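Homocitrate synthase (Sulfolobus acidocaldarius, PDB 6KTQ) catalyses the aldol-type condensation of acetyl-CoA with 2-oxoglutarate to homocitrate, the first step of lysine biosynthesis by the alpha-aminoadipate pathway. Local coordinates at residues Y389-V392 with D393-E396. Sequence-based numbering, arbitrary orientation.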
ATOM      1  N   TYR A 389     -15.661  41.622 -23.448  1.00 27.88           N
ATOM      2  CA  TYR A 389     -16.019  42.111 -24.769  1.00 28.82           C
ATOM      3  C   TYR A 389     -16.884  41.066 -25.452  1.00 28.18           C
ATOM      4  O   TYR A 389     -16.433  39.970 -25.763  1.00 28.46           O
ATOM      5  CB  TYR A 389     -14.758  42.448 -25.589  1.00 28.48           C
ATOM      6  CG  TYR A 389     -14.164  43.732 -25.091  1.00 27.17           C
ATOM      7  CD1 TYR A 389     -13.399  43.750 -23.938  1.00 27.10           C
ATOM      8  CD2 TYR A 389     -14.400  44.946 -25.755  1.00 27.48           C
ATOM      9  CE1 TYR A 389     -12.899  44.921 -23.431  1.00 26.63           C
ATOM     10  CE2 TYR A 389     -13.892  46.133 -25.268  1.00 25.87           C
ATOM     11  CZ  TYR A 389     -13.144  46.123 -24.107  1.00 27.50           C
ATOM     12  OH  TYR A 389     -12.646  47.290 -23.592  1.00 26.79           O
ATOM     13  N   ARG A 390     -18.154  41.406 -25.645  1.00 25.95           N
ATOM     14  CA  ARG A 390     -19.074  40.549 -26.365  1.00 28.42           C
ATOM     15  C   ARG A 390     -18.809  40.683 -27.854  1.00 27.59           C
ATOM     16  O   ARG A 390     -18.118  41.580 -28.269  1.00 25.45           O
ATOM     17  CB  ARG A 390     -20.509  40.966 -26.064  1.00 33.37           C
ATOM     18  CG  ARG A 390     -20.880  40.883 -24.588  1.00 37.68           C
ATOM     19  CD  ARG A 390     -22.123  41.726 -24.317  1.00 42.25           C
ATOM     20  NE  ARG A 390     -21.853  43.153 -24.536  1.00 46.16           N
ATOM     21  CZ  ARG A 390     -22.747  44.139 -24.408  1.00 53.36           C
ATOM     22  NH1 ARG A 390     -24.003  43.889 -24.043  1.00 54.53           N
ATOM     23  NH2 ARG A 390     -22.371  45.401 -24.629  1.00 53.02           N
ATOM     24  N   ASP A 391     -19.338  39.783 -28.646  1.00 27.78           N
ATOM     25  CA  ASP A 391     -19.117  39.844 -30.057  1.00 30.80           C
ATOM     26  C   ASP A 391     -19.577  41.164 -30.655  1.00 30.19           C
ATOM     27  O   ASP A 391     -18.926  41.665 -31.548  1.00 27.56           O
ATOM     28  CB  ASP A 391     -19.769  38.658 -30.752  1.00 31.65           C
ATOM     29  CG  ASP A 391     -19.047  37.360 -30.437  1.00 34.75           C
ATOM     30  OD1 ASP A 391     -17.881  37.426 -29.974  1.00 31.88           O
ATOM     31  OD2 ASP A 391     -19.642  36.291 -30.656  1.00 33.33           O
ATOM     32  N   VAL A 392     -20.661  41.745 -30.138  1.00 30.66           N
ATOM     33  CA  VAL A 392     -21.129  43.016 -30.687  1.00 32.84           C
ATOM     34  C   VAL A 392     -20.132  44.113 -30.380  1.00 30.25           C
ATOM     35  O   VAL A 392     -19.943  45.004 -31.199  1.00 30.41           O
ATOM     36  CB  VAL A 392     -22.533  43.456 -30.200  1.00 36.39           C
ATOM     37  CG1 VAL A 392     -23.593  42.481 -30.691  1.00 40.59           C
ATOM     38  CG2 VAL A 392     -22.592  43.666 -28.687  1.00 38.05           C
ATOM     39  N   ASP A 393     -19.463  44.015 -29.229  1.00 26.81           N
ATOM     40  CA  ASP A 393     -18.451  44.979 -28.862  1.00 28.59           C
ATOM     41  C   ASP A 393     -17.244  44.863 -29.803  1.00 26.48           C
ATOM     42  O   ASP A 393     -16.669  45.861 -30.241  1.00 25.36           O
ATOM     43  CB  ASP A 393     -18.006  44.787 -27.409  1.00 31.20           C
ATOM     44  CG  ASP A 393     -19.155  44.842 -26.427  1.00 33.31           C
ATOM     45  OD1 ASP A 393     -20.007  45.728 -26.593  1.00 32.57           O
ATOM     46  OD2 ASP A 393     -19.206  43.997 -25.493  1.00 31.00           O
ATOM     47  N   LEU A 394     -16.856  43.638 -30.097  1.00 26.24           N
ATOM     48  CA  LEU A 394     -15.713  43.400 -30.966  1.00 25.62           C
ATOM     49  C   LEU A 394     -16.021  43.835 -32.390  1.00 27.86           C
ATOM     50  O   LEU A 394     -15.141  44.361 -33.060  1.00 26.68           O
ATOM     51  CB  LEU A 394     -15.357  41.928 -30.999  1.00 26.52           C
ATOM     52  CG  LEU A 394     -14.843  41.344 -29.698  1.00 26.90           C
ATOM     53  CD1 LEU A 394     -14.758  39.835 -29.837  1.00 24.96           C
ATOM     54  CD2 LEU A 394     -13.502  41.981 -29.340  1.00 27.00           C
ATOM     55  N   LEU A 395     -17.245  43.575 -32.859  1.00 26.88           N
ATOM     56  CA  LEU A 395     -17.649  44.044 -34.184  1.00 28.80           C
ATOM     57  C   LEU A 395     -17.599  45.572 -34.276  1.00 27.26           C
ATOM     58  O   LEU A 395     -17.165  46.099 -35.279  1.00 29.25           O
ATOM     59  CB  LEU A 395     -19.026  43.498 -34.576  1.00 30.05           C
ATOM     60  CG  LEU A 395     -19.040  41.998 -34.819  1.00 31.93           C
ATOM     61  CD1 LEU A 395     -20.470  41.471 -34.968  1.00 35.75           C
ATOM     62  CD2 LEU A 395     -18.194  41.633 -36.016  1.00 31.71           C
ATOM     63  N   GLU A 396     -18.018  46.262 -33.230  1.00 29.18           N
ATOM     64  CA  GLU A 396     -17.970  47.711 -33.184  1.00 32.13           C
ATOM     65  C   GLU A 396     -16.545  48.248 -33.164  1.00 33.57           C
ATOM     66  O   GLU A 396     -16.222  49.216 -33.863  1.00 31.33           O
ATOM     67  CB  GLU A 396     -18.798  48.229 -32.024  1.00 35.52           C
ATOM     68  CG  GLU A 396     -20.271  47.966 -32.330  1.00 40.37           C
ATOM     69  CD  GLU A 396     -21.234  48.452 -31.280  1.00 45.70           C
ATOM     70  OE1 GLU A 396     -20.798  48.837 -30.172  1.00 49.35           O
ATOM     71  OE2 GLU A 396     -22.447  48.449 -31.594  1.00 52.67           O
TER
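At the N-terminal end of helix 391-402, R390 sits in the N-cap position and D393, three residues on, turns its carboxylate back toward the R390 backbone amide and the edge of its guanidinium. D393 OD2 accepts two bonds from the same residue. Backbone R390 N reaches D393 OD2 at 2.8 Å on the anti side. R390 NE meets D393 OD2 on the syn side at 2.9 Å, in a nearly straight bond (174°) close to the guanidinium plane. Both nitrogens approach from one face of the carboxylate. R390 NH2 adds a longer bond of 3.1 Å to D393 OD1, completing a side-on salt bridge. A bend in the R390 chain at chi3 (-65°) turns NE back toward the aspartate. The planes of the two groups are 41° apart.

The D393 side chain, at the third residue of the helix, thus caps the N-cap backbone amide, R390 N. D393 N itself makes only a weak bond to R390 O. R390 O starts the helical ladder by accepting from L394 N at 3.0 Å.

D393 CB also lies 4.0 Å from Y389 CD2, with the ring and carboxylate nearly perpendicular. On the inner side, L394 CD2 packs 4.0 Å from Y389 CB. Both side chains touch I348 and I380, so this helix start packs against helix 370-381. D391 points its carboxylate to R360 of helix 354-364 in a salt bridge.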